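Local coordinates for cupin type-2 domain-containing protein (Klebsiella pneumoniae subsp. pneumoniae MGH 78578, PDB 3H8U) that is of unknown function but, as a small dimeric cupin with a double-stranded beta-helix fold, probably binds a metal ion inside its barrel, at residues E35-V40 / A114-A118; H45-Q50 / M100-P106; Q61-T65 / V96-M100. All blocks are in the same frame, centred on the assembly; numbering follows the deposited sequence.

Interaction 1 (E35-V40 / A114-A118); sequences ETNDSV and APGNA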
ATOM      1  N   GLU A  35     -10.489  -5.421  -6.417  1.00 29.15           N
ATOM      2  CA  GLU A  35     -10.049  -5.348  -7.798  0.50 28.74           C
ATOM      3  C   GLU A  35     -10.876  -4.303  -8.519  1.00 28.93           C
ATOM      4  O   GLU A  35     -12.085  -4.320  -8.469  1.00 27.70           O
ATOM      5  CB  GLU A  35     -10.207  -6.695  -8.490  0.50 29.46           C
ATOM      6  CG  GLU A  35      -9.563  -6.740  -9.873  0.50 30.15           C
ATOM      7  CD  GLU A  35      -9.338  -8.153 -10.387  0.50 32.42           C
ATOM      8  OE1 GLU A  35      -9.168  -9.073  -9.558  0.50 32.67           O
ATOM      9  OE2 GLU A  35      -9.297  -8.333 -11.627  0.50 34.27           O
ATOM     10  N   THR A  36     -10.193  -3.366  -9.164  1.00 28.38           N
ATOM     11  CA  THR A  36     -10.829  -2.276  -9.911  1.00 28.22           C
ATOM     12  C   THR A  36      -9.998  -2.131 -11.161  1.00 28.74           C
ATOM     13  O   THR A  36      -8.966  -2.756 -11.262  1.00 27.83           O
ATOM     14  CB  THR A  36     -10.796  -0.926  -9.183  1.00 28.09           C
ATOM     15  OG1 THR A  36      -9.454  -0.430  -9.143  1.00 28.38           O
ATOM     16  CG2 THR A  36     -11.372  -1.028  -7.750  1.00 27.52           C
ATOM     17  N   ASN A  37     -10.432  -1.282 -12.083  1.00 28.79           N
ATOM     18  CA  ASN A  37      -9.648  -1.018 -13.290  1.00 29.84           C
ATOM     19  C   ASN A  37      -8.298  -0.406 -12.977  1.00 29.39           C
ATOM     20  O   ASN A  37      -7.308  -0.670 -13.682  1.00 28.62           O
ATOM     21  CB  ASN A  37     -10.430  -0.119 -14.253  1.00 30.83           C
ATOM     22  CG  ASN A  37     -11.597  -0.838 -14.878  1.00 33.55           C
ATOM     23  OD1 ASN A  37     -11.533  -2.052 -15.108  1.00 39.59           O
ATOM     24  ND2 ASN A  37     -12.667  -0.125 -15.130  1.00 36.39           N
ATOM     25  N   ASP A  38      -8.254   0.374 -11.903  1.00 28.98           N
ATOM     26  CA  ASP A  38      -7.077   1.196 -11.583  1.00 29.17           C
ATOM     27  C   ASP A  38      -6.017   0.419 -10.780  1.00 28.65           C
ATOM     28  O   ASP A  38      -4.830   0.709 -10.848  1.00 28.54           O
ATOM     29  CB  ASP A  38      -7.509   2.446 -10.788  1.00 29.78           C
ATOM     30  CG  ASP A  38      -8.466   3.341 -11.561  1.00 30.20           C
ATOM     31  OD1 ASP A  38      -8.159   3.730 -12.701  1.00 30.58           O
ATOM     32  OD2 ASP A  38      -9.551   3.610 -11.022  1.00 32.75           O
ATOM     33  N   SER A  39      -6.444  -0.567  -9.994  1.00 28.19           N
ATOM     34  CA  SER A  39      -5.518  -1.384  -9.198  1.00 28.02           C
ATOM     35  C   SER A  39      -6.187  -2.678  -8.742  1.00 28.09           C
ATOM     36  O   SER A  39      -7.410  -2.776  -8.620  1.00 27.31           O
ATOM     37  CB  SER A  39      -5.066  -0.669  -7.910  1.00 29.10           C
ATOM     38  OG  SER A  39      -4.372   0.561  -8.184  1.00 30.58           O
ATOM     39  N   VAL A  40      -5.337  -3.640  -8.437  1.00 28.66           N
ATOM     40  CA  VAL A  40      -5.736  -4.829  -7.697  0.50 28.67           C
ATOM     41  C   VAL A  40      -4.932  -4.828  -6.387  1.00 28.74           C
ATOM     42  O   VAL A  40      -3.705  -4.695  -6.407  1.00 29.24           O
ATOM     43  CB  VAL A  40      -5.495  -6.104  -8.531  0.50 28.75           C
ATOM     44  CG1 VAL A  40      -5.725  -7.354  -7.698  0.50 29.66           C
ATOM     45  CG2 VAL A  40      -6.401  -6.132  -9.763  0.50 29.36           C
ATOM     46  N   ALA A 114      -0.819  -2.054 -10.512  1.00 28.09           N
ATOM     47  CA  ALA A 114      -1.481  -1.045 -11.336  1.00 28.00           C
ATOM     48  C   ALA A 114      -0.904  -1.077 -12.744  1.00 28.38           C
ATOM     49  O   ALA A 114       0.327  -1.113 -12.902  1.00 28.57           O
ATOM     50  CB  ALA A 114      -1.305   0.349 -10.729  1.00 28.02           C
ATOM     51  N   PRO A 115      -1.772  -1.082 -13.773  1.00 30.00           N
ATOM     52  CA  PRO A 115      -3.243  -1.096 -13.752  1.00 30.74           C
ATOM     53  C   PRO A 115      -3.849  -2.386 -13.233  1.00 31.40           C
ATOM     54  O   PRO A 115      -3.164  -3.374 -13.082  1.00 31.77           O
ATOM     55  CB  PRO A 115      -3.633  -0.898 -15.231  1.00 31.51           C
ATOM     56  CG  PRO A 115      -2.460  -0.573 -15.913  1.00 31.72           C
ATOM     57  CD  PRO A 115      -1.272  -1.017 -15.155  1.00 29.59           C
ATOM     58  N   GLY A 116      -5.147  -2.357 -12.977  1.00 33.77           N
ATOM     59  CA  GLY A 116      -5.821  -3.459 -12.345  1.00 35.17           C
ATOM     60  C   GLY A 116      -5.812  -4.717 -13.179  1.00 36.57           C
ATOM     61  O   GLY A 116      -5.789  -5.819 -12.613  1.00 38.20           O
ATOM     62  N   ASN A 117      -5.765  -4.560 -14.494  1.00 36.96           N
ATOM     63  CA  ASN A 117      -5.778  -5.711 -15.402  1.00 38.99           C
ATOM     64  C   ASN A 117      -4.392  -6.148 -15.899  1.00 38.27           C
ATOM     65  O   ASN A 117      -4.299  -6.911 -16.854  1.00 39.11           O
ATOM     66  CB  ASN A 117      -6.729  -5.460 -16.590  1.00 39.57           C
ATOM     67  CG  ASN A 117      -6.134  -4.554 -17.672  1.00 43.26           C
ATOM     68  OD1 ASN A 117      -5.015  -4.015 -17.549  1.00 48.87           O
ATOM     69  ND2 ASN A 117      -6.901  -4.382 -18.760  1.00 45.66           N
ATOM     70  N   ALA A 118      -3.326  -5.662 -15.265  1.00 37.38           N
ATOM     71  CA  ALA A 118      -1.974  -6.032 -15.679  1.00 36.53           C
ATOM     72  C   ALA A 118      -1.775  -7.534 -15.510  1.00 36.46           C
ATOM     73  O   ALA A 118      -1.939  -8.095 -14.405  1.00 37.06           O
ATOM     74  CB  ALA A 118      -0.918  -5.265 -14.893  1.00 36.93           C
TER
HETATM   75  O   HOH W   1      -6.999  -1.880 -15.957  1.00 30.75           O

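Interaction 2 (H45-Q50 / M100-P106); sequences HAHPGQ and MNSGPEP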
ATOM      1  N   HIS A  45       0.574 -13.547   2.538  1.00 30.22           N
ATOM      2  CA  HIS A  45       1.126 -14.105   3.777  1.00 30.12           C
ATOM      3  C   HIS A  45       2.041 -15.268   3.409  1.00 29.86           C
ATOM      4  O   HIS A  45       1.661 -16.145   2.656  1.00 29.29           O
ATOM      5  CB  HIS A  45      -0.020 -14.579   4.688  1.00 30.11           C
ATOM      6  CG  HIS A  45       0.428 -15.313   5.925  1.00 29.61           C
ATOM      7  ND1 HIS A  45       0.999 -16.572   5.901  1.00 28.80           N
ATOM      8  CD2 HIS A  45       0.362 -14.957   7.230  1.00 27.63           C
ATOM      9  CE1 HIS A  45       1.257 -16.955   7.141  1.00 27.79           C
ATOM     10  NE2 HIS A  45       0.924 -15.973   7.958  1.00 26.77           N
ATOM     11  N   ALA A  46       3.252 -15.267   3.955  1.00 29.92           N
ATOM     12  CA  ALA A  46       4.160 -16.394   3.821  1.00 29.26           C
ATOM     13  C   ALA A  46       4.720 -16.795   5.178  1.00 28.60           C
ATOM     14  O   ALA A  46       5.183 -15.962   5.949  1.00 26.89           O
ATOM     15  CB  ALA A  46       5.307 -16.075   2.833  1.00 28.53           C
ATOM     16  N   HIS A  47       4.667 -18.086   5.447  1.00 27.87           N
ATOM     17  CA  HIS A  47       5.364 -18.683   6.577  1.00 28.97           C
ATOM     18  C   HIS A  47       6.865 -18.697   6.283  1.00 27.53           C
ATOM     19  O   HIS A  47       7.281 -18.675   5.110  1.00 28.00           O
ATOM     20  CB  HIS A  47       4.924 -20.136   6.791  1.00 29.64           C
ATOM     21  CG  HIS A  47       3.528 -20.290   7.298  1.00 34.42           C
ATOM     22  ND1 HIS A  47       3.119 -19.827   8.539  1.00 40.25           N
ATOM     23  CD2 HIS A  47       2.452 -20.920   6.759  1.00 37.28           C
ATOM     24  CE1 HIS A  47       1.839 -20.125   8.713  1.00 37.81           C
ATOM     25  NE2 HIS A  47       1.419 -20.795   7.652  1.00 37.21           N
ATOM     26  N   PRO A  48       7.688 -18.791   7.343  1.00 26.29           N
ATOM     27  CA  PRO A  48       9.117 -18.982   7.138  1.00 25.54           C
ATOM     28  C   PRO A  48       9.461 -20.059   6.106  1.00 25.36           C
ATOM     29  O   PRO A  48       8.956 -21.183   6.182  1.00 24.51           O
ATOM     30  CB  PRO A  48       9.603 -19.391   8.531  1.00 25.10           C
ATOM     31  CG  PRO A  48       8.740 -18.584   9.413  1.00 25.94           C
ATOM     32  CD  PRO A  48       7.375 -18.712   8.777  1.00 25.07           C
ATOM     33  N   GLY A  49      10.300 -19.696   5.154  1.00 25.52           N
ATOM     34  CA  GLY A  49      10.710 -20.630   4.106  1.00 26.78           C
ATOM     35  C   GLY A  49       9.799 -20.651   2.879  1.00 27.58           C
ATOM     36  O   GLY A  49      10.193 -21.180   1.840  1.00 28.82           O
ATOM     37  N   GLN A  50       8.580 -20.120   3.003  0.50 27.89           N
ATOM     38  CA  GLN A  50       7.640 -20.091   1.884  0.50 27.51           C
ATOM     39  C   GLN A  50       8.048 -18.987   0.951  0.50 28.66           C
ATOM     40  O   GLN A  50       8.752 -18.039   1.360  0.50 27.17           O
ATOM     41  CB  GLN A  50       6.202 -19.868   2.341  0.50 27.87           C
ATOM     42  CG  GLN A  50       5.635 -21.041   3.068  0.50 26.17           C
ATOM     43  CD  GLN A  50       4.134 -20.988   3.195  0.50 25.94           C
ATOM     44  OE1 GLN A  50       3.585 -20.003   3.650  0.50 25.66           O
ATOM     45  NE2 GLN A  50       3.459 -22.071   2.803  0.50 27.68           N
HETATM   46  N   MSE A 100      11.215 -14.778  -0.535  1.00 30.59           N
HETATM   47  CA  MSE A 100      11.183 -15.889   0.411  1.00 31.29           C
HETATM   48  C   MSE A 100      11.185 -15.309   1.826  1.00 29.62           C
HETATM   49  O   MSE A 100      12.028 -14.438   2.120  1.00 29.77           O
HETATM   50  CB  MSE A 100      12.386 -16.835   0.233  1.00 30.49           C
HETATM   51  CG  MSE A 100      12.107 -18.205   0.936  1.00 34.15           C
HETATM   52 SE   MSE A 100      13.624 -19.024   1.631  0.75 36.75          SE
HETATM   53  CE  MSE A 100      14.124 -17.560   2.712  1.00 36.36           C
ATOM     54  N   ASN A 101      10.260 -15.781   2.676  1.00 28.60           N
ATOM     55  CA  ASN A 101      10.228 -15.408   4.106  1.00 27.53           C
ATOM     56  C   ASN A 101      11.456 -16.035   4.790  1.00 27.79           C
ATOM     57  O   ASN A 101      11.507 -17.257   4.999  1.00 27.37           O
ATOM     58  CB  ASN A 101       8.935 -15.856   4.796  1.00 27.67           C
ATOM     59  CG  ASN A 101       8.897 -15.463   6.237  1.00 26.58           C
ATOM     60  OD1 ASN A 101       9.902 -14.984   6.741  1.00 27.46           O
ATOM     61  ND2 ASN A 101       7.752 -15.630   6.911  1.00 26.03           N
ATOM     62  N   SER A 102      12.427 -15.189   5.152  1.00 27.20           N
ATOM     63  CA  SER A 102      13.655 -15.617   5.823  1.00 26.70           C
ATOM     64  C   SER A 102      13.509 -15.694   7.357  1.00 27.15           C
ATOM     65  O   SER A 102      14.414 -16.185   8.048  1.00 25.80           O
ATOM     66  CB  SER A 102      14.814 -14.681   5.447  1.00 27.75           C
ATOM     67  OG  SER A 102      14.408 -13.325   5.560  1.00 29.94           O
ATOM     68  N   GLY A 103      12.379 -15.219   7.878  1.00 27.13           N
ATOM     69  CA  GLY A 103      11.988 -15.511   9.252  1.00 27.10           C
ATOM     70  C   GLY A 103      12.521 -14.511  10.265  1.00 27.00           C
ATOM     71  O   GLY A 103      13.380 -13.684   9.910  1.00 26.92           O
ATOM     72  N   PRO A 104      12.111 -14.652  11.535  1.00 27.05           N
ATOM     73  CA  PRO A 104      11.222 -15.713  12.044  1.00 26.58           C
ATOM     74  C   PRO A 104       9.728 -15.493  11.918  1.00 27.10           C
ATOM     75  O   PRO A 104       8.975 -16.465  11.984  1.00 27.09           O
ATOM     76  CB  PRO A 104      11.590 -15.793  13.518  1.00 26.99           C
ATOM     77  CG  PRO A 104      12.160 -14.496  13.859  1.00 27.78           C
ATOM     78  CD  PRO A 104      12.695 -13.866  12.639  1.00 26.97           C
ATOM     79  N   GLU A 105       9.295 -14.244  11.786  1.00 26.73           N
ATOM     80  CA  GLU A 105       7.889 -13.932  11.878  1.00 27.84           C
ATOM     81  C   GLU A 105       7.186 -14.261  10.564  1.00 28.62           C
ATOM     82  O   GLU A 105       7.848 -14.356   9.526  1.00 27.94           O
ATOM     83  CB  GLU A 105       7.706 -12.452  12.205  1.00 27.46           C
ATOM     84  CG  GLU A 105       8.239 -12.089  13.566  1.00 31.40           C
ATOM     85  CD  GLU A 105       7.901 -10.677  14.001  1.00 36.86           C
ATOM     86  OE1 GLU A 105       7.008 -10.030  13.418  1.00 39.56           O
ATOM     87  OE2 GLU A 105       8.525 -10.230  14.980  1.00 42.90           O
ATOM     88  N   PRO A 106       5.835 -14.395  10.608  1.00 28.79           N
ATOM     89  CA  PRO A 106       5.115 -14.393   9.342  1.00 30.03           C
ATOM     90  C   PRO A 106       5.487 -13.165   8.516  1.00 29.90           C
ATOM     91  O   PRO A 106       5.665 -12.049   9.061  1.00 30.55           O
ATOM     92  CB  PRO A 106       3.633 -14.336   9.747  1.00 29.83           C
ATOM     93  CG  PRO A 106       3.654 -13.965  11.223  1.00 30.44           C
ATOM     94  CD  PRO A 106       4.925 -14.508  11.761  1.00 29.29           C
TER

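Interaction 3 (Q61-T65 / V96-M100); sequences QDTWT and VHGAM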
ATOM      1  N   GLN A  61       2.968  -2.032 -12.605  1.00 29.10           N
ATOM      2  CA  GLN A  61       3.821  -1.846 -11.445  1.00 29.09           C
ATOM      3  C   GLN A  61       3.200  -2.556 -10.251  1.00 29.46           C
ATOM      4  O   GLN A  61       1.971  -2.491 -10.038  1.00 29.68           O
ATOM      5  CB  GLN A  61       3.974  -0.353 -11.140  1.00 28.67           C
ATOM      6  CG  GLN A  61       4.793  -0.076  -9.881  1.00 29.20           C
ATOM      7  CD  GLN A  61       5.037   1.361  -9.700  1.00 28.51           C
ATOM      8  OE1 GLN A  61       5.279   2.089 -10.694  1.00 27.84           O
ATOM      9  NE2 GLN A  61       5.091   1.801  -8.439  1.00 29.01           N
ATOM     10  N   ASP A  62       4.044  -3.246  -9.484  1.00 29.42           N
ATOM     11  CA  ASP A  62       3.633  -3.910  -8.273  1.00 29.55           C
ATOM     12  C   ASP A  62       4.364  -3.283  -7.083  1.00 28.73           C
ATOM     13  O   ASP A  62       5.590  -3.377  -6.949  1.00 29.10           O
ATOM     14  CB  ASP A  62       3.938  -5.404  -8.358  1.00 29.00           C
ATOM     15  CG  ASP A  62       3.305  -6.210  -7.236  1.00 28.62           C
ATOM     16  OD1 ASP A  62       2.598  -5.628  -6.359  1.00 31.29           O
ATOM     17  OD2 ASP A  62       3.523  -7.461  -7.254  1.00 31.39           O
ATOM     18  N   THR A  63       3.590  -2.614  -6.252  1.00 28.80           N
ATOM     19  CA  THR A  63       4.093  -1.934  -5.074  1.00 28.90           C
ATOM     20  C   THR A  63       3.681  -2.734  -3.837  1.00 29.62           C
ATOM     21  O   THR A  63       2.484  -2.931  -3.586  1.00 29.69           O
ATOM     22  CB  THR A  63       3.549  -0.477  -4.958  1.00 28.19           C
ATOM     23  OG1 THR A  63       3.875   0.247  -6.153  1.00 30.33           O
ATOM     24  CG2 THR A  63       4.222   0.219  -3.761  1.00 28.02           C
ATOM     25  N   TRP A  64       4.677  -3.202  -3.079  1.00 28.77           N
ATOM     26  CA  TRP A  64       4.432  -3.924  -1.853  1.00 29.46           C
ATOM     27  C   TRP A  64       4.700  -3.081  -0.632  1.00 29.71           C
ATOM     28  O   TRP A  64       5.721  -2.412  -0.538  1.00 30.04           O
ATOM     29  CB  TRP A  64       5.337  -5.150  -1.719  1.00 30.40           C
ATOM     30  CG  TRP A  64       5.244  -6.199  -2.748  1.00 29.65           C
ATOM     31  CD1 TRP A  64       4.418  -6.248  -3.826  1.00 30.96           C
ATOM     32  CD2 TRP A  64       5.989  -7.422  -2.758  1.00 30.25           C
ATOM     33  NE1 TRP A  64       4.603  -7.421  -4.500  1.00 30.29           N
ATOM     34  CE2 TRP A  64       5.573  -8.154  -3.881  1.00 30.44           C
ATOM     35  CE3 TRP A  64       6.962  -7.975  -1.909  1.00 29.29           C
ATOM     36  CZ2 TRP A  64       6.086  -9.406  -4.195  1.00 30.30           C
ATOM     37  CZ3 TRP A  64       7.478  -9.228  -2.218  1.00 29.47           C
ATOM     38  CH2 TRP A  64       7.041  -9.933  -3.349  1.00 31.96           C
ATOM     39  N   THR A  65       3.782  -3.135   0.340  1.00 30.34           N
ATOM     40  CA  THR A  65       4.024  -2.497   1.631  1.00 29.77           C
ATOM     41  C   THR A  65       4.045  -3.588   2.708  1.00 29.33           C
ATOM     42  O   THR A  65       3.069  -4.295   2.920  1.00 28.22           O
ATOM     43  CB  THR A  65       2.958  -1.398   1.930  1.00 30.81           C
ATOM     44  OG1 THR A  65       3.107  -0.318   1.007  1.00 30.14           O
ATOM     45  CG2 THR A  65       3.143  -0.874   3.332  1.00 31.92           C
ATOM     46  N   VAL A  96      11.568  -8.345 -12.748  1.00 28.10           N
ATOM     47  CA  VAL A  96      11.292  -9.586 -12.041  1.00 28.70           C
ATOM     48  C   VAL A  96      11.230  -9.334 -10.536  1.00 28.78           C
ATOM     49  O   VAL A  96      12.060  -8.585  -9.980  1.00 28.21           O
ATOM     50  CB  VAL A  96      12.366 -10.672 -12.335  1.00 28.65           C
ATOM     51  CG1 VAL A  96      12.062 -11.955 -11.546  1.00 30.04           C
ATOM     52  CG2 VAL A  96      12.414 -10.997 -13.808  1.00 29.69           C
ATOM     53  N   HIS A  97      10.238  -9.927  -9.876  1.00 27.73           N
ATOM     54  CA  HIS A  97      10.136  -9.838  -8.423  1.00 29.00           C
ATOM     55  C   HIS A  97       9.445 -11.071  -7.825  1.00 28.85           C
ATOM     56  O   HIS A  97       8.502 -11.646  -8.400  1.00 29.39           O
ATOM     57  CB  HIS A  97       9.410  -8.546  -7.985  1.00 30.49           C
ATOM     58  CG  HIS A  97       7.995  -8.439  -8.459  1.00 30.51           C
ATOM     59  ND1 HIS A  97       7.658  -8.435  -9.803  1.00 31.14           N
ATOM     60  CD2 HIS A  97       6.832  -8.266  -7.778  1.00 31.10           C
ATOM     61  CE1 HIS A  97       6.342  -8.311  -9.913  1.00 32.21           C
ATOM     62  NE2 HIS A  97       5.824  -8.213  -8.702  1.00 32.65           N
ATOM     63  N   GLY A  98       9.943 -11.453  -6.666  1.00 29.21           N
ATOM     64  CA  GLY A  98       9.461 -12.597  -5.894  1.00 29.94           C
ATOM     65  C   GLY A  98      10.038 -12.460  -4.490  1.00 30.62           C
ATOM     66  O   GLY A  98      10.807 -11.518  -4.218  1.00 30.46           O
ATOM     67  N   ALA A  99       9.706 -13.383  -3.585  1.00 30.80           N
ATOM     68  CA  ALA A  99      10.292 -13.310  -2.243  1.00 30.51           C
ATOM     69  C   ALA A  99      10.329 -14.653  -1.531  1.00 30.93           C
ATOM     70  O   ALA A  99       9.604 -15.558  -1.909  1.00 30.98           O
ATOM     71  CB  ALA A  99       9.562 -12.270  -1.411  1.00 30.77           C
HETATM   72  N   MSE A 100      11.215 -14.778  -0.535  1.00 30.59           N
HETATM   73  CA  MSE A 100      11.183 -15.889   0.411  1.00 31.29           C
HETATM   74  C   MSE A 100      11.185 -15.309   1.826  1.00 29.62           C
HETATM   75  O   MSE A 100      12.028 -14.438   2.120  1.00 29.77           O
HETATM   76  CB  MSE A 100      12.386 -16.835   0.233  1.00 30.49           C
HETATM   77  CG  MSE A 100      12.107 -18.205   0.936  1.00 34.15           C
HETATM   78 SE   MSE A 100      13.624 -19.024   1.631  0.75 36.75          SE
HETATM   79  CE  MSE A 100      14.124 -17.560   2.712  1.00 36.36           C
TER

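Interaction 1 (E35-V40 / A114-A118)
Asn-37 and Gly-116 join two connecting loops at one end of the cupin barrel: an ST motif headed by Thr-36, and the type I beta turn from Pro-115 to Ala-118. The tight part is nearly all backbone. Gly-116 N donates to Asn-37 O over 2.8 Å, approaching from above the carbonyl plane, while Gly-116 CA points a C-H almost straight at Thr-36 O, 3.4 Å away. With no side chain on Gly-116, both carbonyls can close on the turn. Thr-36 OG1 accepts from Ser-39 N (3.1 Å), the bond of the ST motif, and it also hydrogen-bonds Gln-61 of the second subunit. The looser side faces solvent, where the side chains of Asn-37 and Asn-117 are exposed and a water fills in: it donates to Asn-37 O (2.6 Å) and accepts a longer bond from Asn-117 N (3.3 Å). Asn-37 O is therefore gripped by both the turn and the water. At the buried end, Ser-39 and Ala-114 pack on Ala-114 of the second subunit. There Ser-39 OG folds back to donate to Asp-38 O at 2.7 Å, and the methyl CB of Ala-114 rests 3.5 Å from that same oxygen.

Interaction 2 (H45-Q50 / M100-P106)
Asn-101 reaches from segment 100-106 into the type II turn from His-47 to Gln-50, and its side chain is a worked example of one amide tying two loops together. Its CB lies 3.3 Å from His-47 O and also faces the methyl of Ala-46. With CG anti to the backbone N (chi1 -179°), the amide runs alongside Pro-48, the two side chains pointing the same way, and CG comes to 3.6 Å from Pro-48 CA. The tip then divides its work. OD1 accepts a weak bond from Gly-103 N, two residues on, whereas ND2 donates twice, to Ala-46 O at 2.8 Å and to Glu-105 O at 2.9 Å. Both acceptors lie close to the amide plane, which fixes the rotation of the group. The backbone of Asn-101 is held as well: its O receives Gly-49 N at 2.7 Å, and its N donates to Gln-50 O at 3.0 Å. Farther along, Pro-106 CB packs obliquely on the His-45 ring, 3.6 Å from NE2. The two loops each carry the chain between the barrel's sheets, and Asn-101, four residues after His-97, matches the asparagine that closes the second conserved cupin motif.

Interaction 3 (Q61-T65 / V96-M100)
Asp-62 and His-97 meet inside the barrel, showing how side chains can span the space between two facing sheets, for the short strand axes stay 10.2 Å apart at their closest. The polar part centres on one oxygen. His-97 NE2 donates to Asp-62 OD2 over 2.8 Å, with an N-H...O angle of 147°; the oxygen is met on its anti side. Because OD2 lies near the imidazole plane, the ring meets it edge-on; the carboxylate plane itself is turned 78° away. Trp-64 NE1 donates to the same OD2 at 3.0 Å, arriving from above the carboxylate plane. OD1 of Asp-62 is bonded to Ser-111 OG, and His-97 ND1 to Gln-95 O, so partners on both sides fix the rotation of the carboxylate and of the imidazole.

The apolar part is carried by the indole. CZ2 of Trp-64 comes within 3.8 Å of His-97 CD2, the two rings meeting obliquely. At the rim of the indole, CZ3 lies 3.8 Å from Ala-99 CB, which sits nearly in the ring plane. His-97 reaches Asp-62 and Trp-64 because its CG stands between the backbone N and the carbonyl carbon (chi1 62°), turning the ring across the barrel.

Asp-62 and His-97 occupy the acid and second-motif histidine positions that, with His-55 and His-57, correspond to the metal-binding set of classic cupins, consistent with a metal site here. Strand 61-68 lies between strands 87-91 and 107-114 in one sheet, and strand 97-101 between 51-56 and 70-74 in the other; Phe-109 stacks on Trp-64 while Tyr-73 meets it edge-to-face.

The three contacts are nested along the chain: interaction 1 closes the outermost loop, interaction 2 lies within it, and interaction 3 is innermost. In space they run from one end of the barrel to the other. Interactions 1 and 2 lie on opposite sides of the chain's centre, their own centres about 27 Å apart, and interaction 3 is about 15 Å from each. Interaction 3 joins interaction 1 through a probable hydrogen bond between Ala-114 O and Gln-61 N, and shares Met-100 and strand 97-101 with interaction 2. Loops thus tie both ends while side chains bridge the interior, and interactions 1 and 3 both touch the second subunit.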